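Local coordinates for protein congerin-1 (Conger myriaster, PDB 1C1L) that binds beta-galactosides such as lactose as a homodimeric galectin, although its physiological role is not yet known, at residues L46-N51 and F88-S93; S41-L46 and E118-L123; I101-L104 and N108-F111. One frame throughout, in Å; residues are numbered along the deposited sequence.

Contact 1. Residues L46-N51 and F88-S93. With GAL (beta-D-galactopyranose), chain B; BGC (beta-D-glucopyranose), chain C.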
loop_
_atom_site.group_PDB
_atom_site.type_symbol
_atom_site.label_atom_id
_atom_site.label_comp_id
_atom_site.label_asym_id
_atom_site.label_seq_id
_atom_site.Cartn_x
_atom_site.Cartn_y
_atom_site.Cartn_z
ATOM N N LEU A 46 1.318 -3.224 -17.479
ATOM C CA LEU A 46 -0.014 -3.559 -17.942
ATOM C C LEU A 46 -0.660 -2.246 -18.318
ATOM O O LEU A 46 -1.049 -1.463 -17.444
ATOM C CB LEU A 46 -0.782 -4.246 -16.807
ATOM C CG LEU A 46 -2.282 -4.489 -17.029
ATOM C CD1 LEU A 46 -2.496 -5.519 -18.118
ATOM C CD2 LEU A 46 -2.907 -4.934 -15.736
ATOM N N ASP A 47 -0.746 -1.974 -19.615
ATOM C CA ASP A 47 -1.219 -0.702 -20.118
ATOM C C ASP A 47 -2.630 -0.776 -20.705
ATOM O O ASP A 47 -2.894 -1.573 -21.613
ATOM C CB ASP A 47 -0.208 -0.222 -21.169
ATOM C CG ASP A 47 -0.193 1.273 -21.427
ATOM O OD1 ASP A 47 -0.569 2.071 -20.577
ATOM O OD2 ASP A 47 0.221 1.649 -22.507
ATOM N N HIS A 48 -3.582 -0.040 -20.128
ATOM C CA HIS A 48 -4.927 0.059 -20.676
ATOM C C HIS A 48 -4.964 1.321 -21.500
ATOM O O HIS A 48 -4.861 2.427 -20.969
ATOM C CB HIS A 48 -6.008 0.155 -19.581
ATOM C CG HIS A 48 -6.390 -1.204 -19.000
ATOM N ND1 HIS A 48 -5.714 -1.885 -18.100
ATOM C CD2 HIS A 48 -7.488 -1.973 -19.322
ATOM C CE1 HIS A 48 -6.309 -3.014 -17.854
ATOM N NE2 HIS A 48 -7.383 -3.069 -18.594
ATOM N N ARG A 49 -5.046 1.150 -22.811
ATOM C CA ARG A 49 -5.050 2.263 -23.739
ATOM C C ARG A 49 -6.462 2.509 -24.229
ATOM O O ARG A 49 -7.068 1.682 -24.925
ATOM C CB ARG A 49 -4.131 1.954 -24.924
ATOM C CG ARG A 49 -2.703 1.673 -24.505
ATOM C CD ARG A 49 -1.846 1.343 -25.702
ATOM N NE ARG A 49 -0.475 1.282 -25.247
ATOM C CZ ARG A 49 0.594 1.078 -26.003
ATOM N NH1 ARG A 49 0.478 0.886 -27.307
ATOM N NH2 ARG A 49 1.791 1.050 -25.431
ATOM N N PHE A 50 -6.983 3.651 -23.815
ATOM C CA PHE A 50 -8.326 4.068 -24.167
ATOM C C PHE A 50 -8.321 4.710 -25.546
ATOM O O PHE A 50 -8.837 4.139 -26.505
ATOM C CB PHE A 50 -8.861 5.064 -23.128
ATOM C CG PHE A 50 -9.058 4.413 -21.775
ATOM C CD1 PHE A 50 -7.961 4.191 -20.940
ATOM C CD2 PHE A 50 -10.339 4.023 -21.386
ATOM C CE1 PHE A 50 -8.150 3.572 -19.709
ATOM C CE2 PHE A 50 -10.518 3.403 -20.150
ATOM C CZ PHE A 50 -9.426 3.178 -19.316
ATOM N N ASN A 51 -7.653 5.842 -25.670
ATOM C CA ASN A 51 -7.673 6.631 -26.891
ATOM C C ASN A 51 -6.233 7.038 -27.067
ATOM O O ASN A 51 -5.723 8.023 -26.514
ATOM C CB ASN A 51 -8.599 7.833 -26.682
ATOM C CG ASN A 51 -8.496 8.895 -27.769
ATOM O OD1 ASN A 51 -8.047 8.620 -28.881
ATOM N ND2 ASN A 51 -8.876 10.144 -27.518
ATOM N N PHE A 88 -11.453 1.212 -10.507
ATOM C CA PHE A 88 -11.031 -0.075 -11.033
ATOM C C PHE A 88 -10.287 -0.809 -9.921
ATOM O O PHE A 88 -9.778 -0.191 -8.979
ATOM C CB PHE A 88 -10.069 0.084 -12.246
ATOM C CG PHE A 88 -8.708 0.671 -11.890
ATOM C CD1 PHE A 88 -8.555 2.057 -11.813
ATOM C CD2 PHE A 88 -7.632 -0.174 -11.570
ATOM C CE1 PHE A 88 -7.336 2.596 -11.406
ATOM C CE2 PHE A 88 -6.420 0.371 -11.160
ATOM C CZ PHE A 88 -6.271 1.757 -11.074
ATOM N N GLU A 89 -10.214 -2.126 -10.059
ATOM C CA GLU A 89 -9.365 -2.971 -9.232
ATOM C C GLU A 89 -8.787 -4.033 -10.143
ATOM O O GLU A 89 -9.506 -4.599 -10.995
ATOM C CB GLU A 89 -10.081 -3.747 -8.154
ATOM C CG GLU A 89 -10.323 -2.898 -6.936
ATOM C CD GLU A 89 -11.110 -3.543 -5.805
ATOM O OE1 GLU A 89 -11.370 -4.746 -5.831
ATOM O OE2 GLU A 89 -11.469 -2.831 -4.877
ATOM N N ILE A 90 -7.500 -4.276 -9.998
ATOM C CA ILE A 90 -6.822 -5.325 -10.728
ATOM C C ILE A 90 -6.023 -6.119 -9.697
ATOM O O ILE A 90 -5.286 -5.540 -8.891
ATOM C CB ILE A 90 -5.894 -4.699 -11.804
ATOM C CG1 ILE A 90 -6.691 -3.901 -12.830
ATOM C CG2 ILE A 90 -5.136 -5.837 -12.481
ATOM C CD1 ILE A 90 -5.767 -2.995 -13.665
ATOM N N THR A 91 -6.167 -7.435 -9.693
ATOM C CA THR A 91 -5.411 -8.308 -8.810
ATOM C C THR A 91 -4.378 -9.079 -9.615
ATOM O O THR A 91 -4.667 -9.693 -10.651
ATOM C CB THR A 91 -6.325 -9.316 -8.107
ATOM O OG1 THR A 91 -7.277 -8.545 -7.396
ATOM C CG2 THR A 91 -5.563 -10.274 -7.179
ATOM N N LEU A 92 -3.170 -9.091 -9.083
ATOM C CA LEU A 92 -2.048 -9.756 -9.696
ATOM C C LEU A 92 -1.512 -10.819 -8.752
ATOM O O LEU A 92 -1.428 -10.617 -7.537
ATOM C CB LEU A 92 -0.908 -8.791 -9.963
ATOM C CG LEU A 92 -1.089 -7.446 -10.646
ATOM C CD1 LEU A 92 0.225 -6.687 -10.674
ATOM C CD2 LEU A 92 -1.527 -7.676 -12.077
ATOM N N SER A 93 -1.162 -11.955 -9.313
ATOM C CA SER A 93 -0.440 -12.980 -8.605
ATOM C C SER A 93 0.503 -13.582 -9.639
ATOM O O SER A 93 0.404 -13.291 -10.843
ATOM C CB SER A 93 -1.407 -14.031 -8.045
ATOM O OG SER A 93 -2.263 -14.650 -8.998
HETATM C C1 GAL B . 5.303 1.802 -26.039
HETATM C C2 GAL B . 4.946 2.964 -25.112
HETATM C C3 GAL B . 5.416 2.677 -23.684
HETATM C C4 GAL B . 4.915 1.300 -23.211
HETATM C C5 GAL B . 5.262 0.235 -24.243
HETATM C C6 GAL B . 4.703 -1.123 -23.876
HETATM O O2 GAL B . 5.574 4.146 -25.592
HETATM O O3 GAL B . 4.928 3.698 -22.829
HETATM O O4 GAL B . 3.510 1.368 -23.025
HETATM O O5 GAL B . 4.740 0.593 -25.547
HETATM O O6 GAL B . 5.090 -2.091 -24.820
HETATM C C2 BGC C . 4.263 -0.214 -30.304
HETATM C C3 BGC C . 3.877 0.710 -29.136
HETATM C C4 BGC C . 5.114 1.048 -28.323
HETATM C C5 BGC C . 6.183 1.656 -29.244
HETATM C C6 BGC C . 7.459 2.005 -28.507
HETATM C C1 BGC C . 5.396 0.402 -31.123
HETATM O O1 BGC C . 5.824 -0.497 -32.070
HETATM O O2 BGC C . 3.130 -0.413 -31.137
HETATM O O3 BGC C . 2.922 0.059 -28.320
HETATM O O4 BGC C . 4.763 2.009 -27.291
HETATM O O5 BGC C . 6.510 0.694 -30.260
HETATM O O6 BGC C . 8.039 0.865 -27.893
#
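Leu46 and Ile90 reach toward each other from the two facing sheets and meet tip to tip. Leu46 CD2 lies 4.0 Å from Ile90 CD1 and rests against the CG2 branch of the same isoleucine as well, so one methyl of the leucine touches both arms of its partner. The Leu46 side chain gets there by setting CG opposite its backbone N (chi1 171°). His48, two residues on, brings its ring to the same end of Ile90: His48 CE1 is 4.2 Å from Ile90 CD1, which approaches the ring obliquely. Ile101 fills in beside Leu46 and Ile90, and Phe80 meets the His48 ring edge-to-face. This is the interior of the galectin beta sandwich, in which strand 41-52 of the sugar-binding sheet faces strand 87-94 of the other sheet, and residues 46-49 turn alternately inward to this core and outward to the ligand. On the outward side Arg49, extended from CG to NE, lays its guanidinium edge along the lactose. Arg49 NH1 donates to O3 of the glucose (BGC) at 2.8 Å and 158°, while Arg49 NH2 stands 3.0 Å from both O4 and O5 of the galactose (GAL), a fork with more bent bonds. Asp47 sits beside the guanidinium, at its edge and in its plane. Arg49 NE donates to Asp47 OD2 over 2.9 Å in a nearly straight bond (172°) that lies in the guanidinium plane but meets the carboxylate from above its own plane. That salt bridge fixes the rotation of the guanidinium and keeps its two terminal nitrogens turned to the sugar. Arg30 forms a second salt bridge with Asp47 OD2, and Asp55 does so with Arg49 NH1; the two carboxylates probably balance the positive charge gathered by the arginines at the sugar.

Contact 2. Residues S41-L46 and E118-L123. With GAL (beta-D-galactopyranose), chain B.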
loop_
_atom_site.group_PDB
_atom_site.type_symbol
_atom_site.label_atom_id
_atom_site.label_comp_id
_atom_site.label_asym_id
_atom_site.label_seq_id
_atom_site.Cartn_x
_atom_site.Cartn_y
_atom_site.Cartn_z
ATOM N N SER A 41 13.143 -1.363 -14.430
ATOM C CA SER A 41 13.287 -2.787 -14.551
ATOM C C SER A 41 11.954 -3.338 -14.069
ATOM O O SER A 41 11.653 -3.468 -12.868
ATOM C CB SER A 41 14.480 -3.173 -13.691
ATOM O OG SER A 41 14.866 -4.492 -13.988
ATOM N N LEU A 42 11.108 -3.631 -15.053
ATOM C CA LEU A 42 9.748 -4.040 -14.793
ATOM C C LEU A 42 9.454 -5.439 -15.292
ATOM O O LEU A 42 9.729 -5.735 -16.468
ATOM C CB LEU A 42 8.792 -3.062 -15.472
ATOM C CG LEU A 42 8.843 -1.608 -15.030
ATOM C CD1 LEU A 42 7.947 -0.786 -15.927
ATOM C CD2 LEU A 42 8.408 -1.501 -13.577
ATOM N N SER A 43 8.928 -6.324 -14.432
ATOM C CA SER A 43 8.481 -7.636 -14.878
ATOM C C SER A 43 7.116 -7.542 -15.561
ATOM O O SER A 43 6.821 -8.347 -16.448
ATOM C CB SER A 43 8.385 -8.603 -13.700
ATOM O OG SER A 43 9.684 -9.013 -13.317
ATOM N N LEU A 44 6.254 -6.591 -15.217
ATOM C CA LEU A 44 4.976 -6.462 -15.890
ATOM C C LEU A 44 4.609 -4.998 -15.968
ATOM O O LEU A 44 4.679 -4.266 -14.973
ATOM C CB LEU A 44 3.873 -7.237 -15.134
ATOM C CG LEU A 44 2.438 -7.095 -15.674
ATOM C CD1 LEU A 44 2.314 -7.723 -17.046
ATOM C CD2 LEU A 44 1.474 -7.731 -14.689
ATOM N N HIS A 45 4.295 -4.588 -17.196
ATOM C CA HIS A 45 3.775 -3.271 -17.506
ATOM C C HIS A 45 2.426 -3.618 -18.101
ATOM O O HIS A 45 2.382 -4.269 -19.151
ATOM C CB HIS A 45 4.653 -2.574 -18.547
ATOM C CG HIS A 45 4.060 -1.313 -19.171
ATOM N ND1 HIS A 45 3.940 -0.098 -18.666
ATOM C CD2 HIS A 45 3.631 -1.242 -20.478
ATOM C CE1 HIS A 45 3.456 0.701 -19.582
ATOM N NE2 HIS A 45 3.269 0.001 -20.664
ATOM N N LEU A 46 1.318 -3.224 -17.479
ATOM C CA LEU A 46 -0.014 -3.559 -17.942
ATOM C C LEU A 46 -0.660 -2.246 -18.318
ATOM O O LEU A 46 -1.049 -1.463 -17.444
ATOM C CB LEU A 46 -0.782 -4.246 -16.807
ATOM C CG LEU A 46 -2.282 -4.489 -17.029
ATOM C CD1 LEU A 46 -2.496 -5.519 -18.118
ATOM C CD2 LEU A 46 -2.907 -4.934 -15.736
ATOM N N GLU A 118 10.752 -14.192 -8.112
ATOM C CA GLU A 118 9.997 -14.783 -7.027
ATOM C C GLU A 118 9.614 -13.771 -5.959
ATOM O O GLU A 118 8.940 -14.123 -4.988
ATOM C CB GLU A 118 10.813 -15.893 -6.393
ATOM C CG GLU A 118 10.823 -17.073 -7.347
ATOM C CD GLU A 118 11.651 -18.255 -6.905
ATOM O OE1 GLU A 118 12.828 -18.087 -6.589
ATOM O OE2 GLU A 118 11.102 -19.349 -6.896
ATOM N N PHE A 119 10.044 -12.525 -6.129
ATOM C CA PHE A 119 9.752 -11.440 -5.212
ATOM C C PHE A 119 9.788 -10.161 -6.053
ATOM O O PHE A 119 10.688 -10.023 -6.899
ATOM C CB PHE A 119 10.817 -11.388 -4.100
ATOM C CG PHE A 119 10.644 -10.169 -3.209
ATOM C CD1 PHE A 119 9.492 -10.034 -2.431
ATOM C CD2 PHE A 119 11.599 -9.150 -3.234
ATOM C CE1 PHE A 119 9.295 -8.876 -1.694
ATOM C CE2 PHE A 119 11.391 -7.991 -2.492
ATOM C CZ PHE A 119 10.240 -7.855 -1.724
ATOM N N LEU A 120 8.837 -9.242 -5.875
ATOM C CA LEU A 120 8.805 -7.988 -6.627
ATOM C C LEU A 120 8.686 -6.820 -5.652
ATOM O O LEU A 120 7.640 -6.676 -5.010
ATOM C CB LEU A 120 7.618 -7.925 -7.576
ATOM C CG LEU A 120 7.592 -8.960 -8.691
ATOM C CD1 LEU A 120 6.261 -8.890 -9.401
ATOM C CD2 LEU A 120 8.702 -8.688 -9.688
ATOM N N PRO A 121 9.719 -5.995 -5.466
ATOM C CA PRO A 121 9.756 -4.919 -4.471
ATOM C C PRO A 121 9.103 -3.599 -4.843
ATOM O O PRO A 121 8.957 -2.720 -3.992
ATOM C CB PRO A 121 11.225 -4.763 -4.192
ATOM C CG PRO A 121 11.809 -4.948 -5.570
ATOM C CD PRO A 121 11.041 -6.157 -6.069
ATOM N N PHE A 122 8.733 -3.410 -6.105
ATOM C CA PHE A 122 8.285 -2.115 -6.569
ATOM C C PHE A 122 6.962 -2.149 -7.326
ATOM O O PHE A 122 6.717 -3.031 -8.161
ATOM C CB PHE A 122 9.407 -1.547 -7.438
ATOM C CG PHE A 122 9.107 -0.221 -8.111
ATOM C CD1 PHE A 122 9.401 0.967 -7.447
ATOM C CD2 PHE A 122 8.527 -0.196 -9.387
ATOM C CE1 PHE A 122 9.115 2.189 -8.060
ATOM C CE2 PHE A 122 8.241 1.026 -9.990
ATOM C CZ PHE A 122 8.536 2.214 -9.325
ATOM N N LEU A 123 6.159 -1.130 -7.034
ATOM C CA LEU A 123 4.872 -0.943 -7.685
ATOM C C LEU A 123 4.666 0.522 -8.043
ATOM O O LEU A 123 4.922 1.413 -7.219
ATOM C CB LEU A 123 3.734 -1.393 -6.750
ATOM C CG LEU A 123 2.271 -1.035 -7.120
ATOM C CD1 LEU A 123 1.839 -1.812 -8.342
ATOM C CD2 LEU A 123 1.355 -1.324 -5.952
HETATM C C1 GAL B . 5.303 1.802 -26.039
HETATM C C2 GAL B . 4.946 2.964 -25.112
HETATM C C3 GAL B . 5.416 2.677 -23.684
HETATM C C4 GAL B . 4.915 1.300 -23.211
HETATM C C5 GAL B . 5.262 0.235 -24.243
HETATM C C6 GAL B . 4.703 -1.123 -23.876
HETATM O O2 GAL B . 5.574 4.146 -25.592
HETATM O O3 GAL B . 4.928 3.698 -22.829
HETATM O O4 GAL B . 3.510 1.368 -23.025
HETATM O O5 GAL B . 4.740 0.593 -25.547
HETATM O O6 GAL B . 5.090 -2.091 -24.820
#
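Galactose (GAL) O4 is shared between His45, whose NE2 lies 2.7 Å from it, and the Arg49 NH2 donor; Arg30, Asn62 and Glu74 are also hydrogen-bonded to the galactose. The hydroxyl sits at the edge of the imidazole, near its plane. His45 swings its CG away from the backbone N (chi1 168°), and Asn34 holds the other ring nitrogen, ND1, by a hydrogen bond that fixes the turn of the ring. Recognition of this axial O4 by a histidine is a hallmark of galectins. Residues 118-123 meet the same strand earlier along its course, through packing alone. Ser43 presents CB and OG to one methyl of Leu120, with Ser43 OG 3.8 Å from Leu120 CD2. Nearby, Leu42 CD2 comes obliquely to the Phe122 ring, 4.4 Å from Phe122 CD2. A classic beta bulge, in which Ser43 and Leu44 both face Val35, interrupts the strand here. Strand 30-35 runs between strands 41-52 and 122-127 in the sugar-binding sheet, and beyond Phe122 and Leu123 that sheet continues in parallel pairing with a strand of the second subunit.

Contact 3. Residues I101-L104 and N108-F111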
loop_
_atom_site.group_PDB
_atom_site.type_symbol
_atom_site.label_atom_id
_atom_site.label_comp_id
_atom_site.label_asym_id
_atom_site.label_seq_id
_atom_site.Cartn_x
_atom_site.Cartn_y
_atom_site.Cartn_z
ATOM N N ILE A 101 -3.396 -12.105 -14.155
ATOM C CA ILE A 101 -3.988 -10.782 -14.032
ATOM C C ILE A 101 -5.492 -10.940 -13.991
ATOM O O ILE A 101 -6.127 -11.424 -14.937
ATOM C CB ILE A 101 -3.550 -9.915 -15.229
ATOM C CG1 ILE A 101 -2.024 -9.808 -15.268
ATOM C CG2 ILE A 101 -4.171 -8.518 -15.119
ATOM C CD1 ILE A 101 -1.416 -9.726 -16.682
ATOM N N ASP A 102 -6.098 -10.579 -12.886
ATOM C CA ASP A 102 -7.527 -10.680 -12.751
ATOM C C ASP A 102 -8.087 -9.272 -12.662
ATOM O O ASP A 102 -7.949 -8.594 -11.639
ATOM C CB ASP A 102 -7.811 -11.512 -11.491
ATOM C CG ASP A 102 -9.264 -11.752 -11.115
ATOM O OD1 ASP A 102 -10.136 -10.928 -11.379
ATOM O OD2 ASP A 102 -9.536 -12.790 -10.524
ATOM N N ILE A 103 -8.765 -8.828 -13.721
ATOM C CA ILE A 103 -9.383 -7.519 -13.704
ATOM C C ILE A 103 -10.799 -7.678 -13.162
ATOM O O ILE A 103 -11.566 -8.556 -13.573
ATOM C CB ILE A 103 -9.374 -6.947 -15.137
ATOM C CG1 ILE A 103 -7.929 -6.806 -15.590
ATOM C CG2 ILE A 103 -10.080 -5.593 -15.182
ATOM C CD1 ILE A 103 -7.794 -6.563 -17.097
ATOM N N LEU A 104 -11.144 -6.888 -12.153
ATOM C CA LEU A 104 -12.458 -6.980 -11.545
ATOM C C LEU A 104 -13.511 -6.620 -12.574
ATOM O O LEU A 104 -13.430 -5.565 -13.203
ATOM C CB LEU A 104 -12.561 -6.039 -10.377
ATOM C CG LEU A 104 -13.878 -6.033 -9.633
ATOM C CD1 LEU A 104 -14.073 -7.355 -8.909
ATOM C CD2 LEU A 104 -13.878 -4.843 -8.698
ATOM N N ASN A 108 -9.468 -12.366 -17.215
ATOM C CA ASN A 108 -8.304 -12.893 -16.555
ATOM C C ASN A 108 -7.313 -13.045 -17.685
ATOM O O ASN A 108 -7.651 -13.572 -18.756
ATOM C CB ASN A 108 -8.596 -14.244 -15.927
ATOM C CG ASN A 108 -9.645 -14.093 -14.847
ATOM O OD1 ASN A 108 -10.566 -14.892 -14.731
ATOM N ND2 ASN A 108 -9.612 -13.073 -14.008
ATOM N N LEU A 109 -6.108 -12.532 -17.516
ATOM C CA LEU A 109 -5.067 -12.607 -18.532
ATOM C C LEU A 109 -3.844 -13.265 -17.921
ATOM O O LEU A 109 -3.727 -13.346 -16.697
ATOM C CB LEU A 109 -4.698 -11.207 -19.036
ATOM C CG LEU A 109 -5.815 -10.374 -19.665
ATOM C CD1 LEU A 109 -5.408 -8.926 -19.848
ATOM C CD2 LEU A 109 -6.171 -11.013 -20.990
ATOM N N GLU A 110 -2.939 -13.808 -18.725
ATOM C CA GLU A 110 -1.690 -14.376 -18.249
ATOM C C GLU A 110 -0.607 -13.698 -19.039
ATOM O O GLU A 110 -0.854 -13.248 -20.161
ATOM C CB GLU A 110 -1.569 -15.839 -18.529
ATOM C CG GLU A 110 -2.507 -16.637 -17.660
ATOM C CD GLU A 110 -2.615 -18.111 -18.010
ATOM O OE1 GLU A 110 -1.924 -18.596 -18.906
ATOM O OE2 GLU A 110 -3.413 -18.786 -17.372
ATOM N N PHE A 111 0.575 -13.636 -18.459
ATOM C CA PHE A 111 1.713 -13.036 -19.130
ATOM C C PHE A 111 2.935 -13.795 -18.636
ATOM O O PHE A 111 2.931 -14.182 -17.462
ATOM C CB PHE A 111 1.809 -11.549 -18.759
ATOM C CG PHE A 111 2.916 -10.800 -19.493
ATOM C CD1 PHE A 111 2.773 -10.474 -20.843
ATOM C CD2 PHE A 111 4.076 -10.438 -18.809
ATOM C CE1 PHE A 111 3.800 -9.791 -21.505
ATOM C CE2 PHE A 111 5.096 -9.758 -19.478
ATOM C CZ PHE A 111 4.957 -9.435 -20.823
HETATM O O HOH W 1 -11.965 -11.330 -13.476
#
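Asp102 and Asn108 stand side by side on the outer face of the hairpin, pointing the same way, with the planes of carboxylate and amide turned 67° apart. Asn108 ND2 comes within 3.2 Å of Asp102 CG, yet it meets neither carboxylate oxygen at an angle suited to a hydrogen bond. A water joins them instead: it lies 2.8 Å from Asp102 OD1 and is also within hydrogen-bonding distance of the backbone O of Ile103, while Asn108 ND2 gives it a weak bond. The carboxylate is brought alongside the amide by different first torsions, for Asp102 sets CG anti to its N (chi1 179°) whereas Asn108 keeps CG beside its own N (chi1 -63°). These two residues form an antiparallel non-hydrogen-bonded pair in the beta hairpin of strands 98-103 and 108-112, the latter being the outermost strand of its sheet within this chain. The next pair along, Ile101 with Leu109, is hydrogen-bonded in both directions. Ile101 N donates to Leu109 O at 2.8 Å, and Leu109 N returns the bond to Ile101 O over the same distance. Their side chains turn the other way from Asp102 and Asn108, into the sandwich, and meet at their roots, Ile101 CB 4.2 Å from Leu109 CB. Around this pair the apolar layer spreads along both strands. Ile103 CD1 approaches Leu109 CD1 at 4.3 Å, and Ile101 CD1 touches Phe111 CB, beyond which the aromatic ring leads away from strand 98-103. The inward side of the hairpin is covered by the sugar-binding sheet, where Met61 packs on Ile101, Leu109 and Phe111, and Ile59 on Leu109; Leu44 and Leu46 of strand 41-52 add to the cover over Ile101.

Overall arrangement
After three earlier strands, the chain lays down residues 41-51, which serve contact 2 and then contact 1, sharing Leu46. Contact 1 closes first, when residues 88-93 return in the opposite sheet. Contact 3 follows in series, closing the short loop between 101-104 and 108-111, the first of which pairs beside 87-94. Only at 118-123 does contact 2 close, so its long loop encloses both of the others. Contact 1 packs the two sheets together, while contact 3 pairs neighbouring strands at the edge of one of them, with Leu46 against Ile101 across the sandwich; Leu44 links contact 2 to both, touching Leu92 and Phe111. Contacts 1 and 2 also converge on the galactose from strand 41-52.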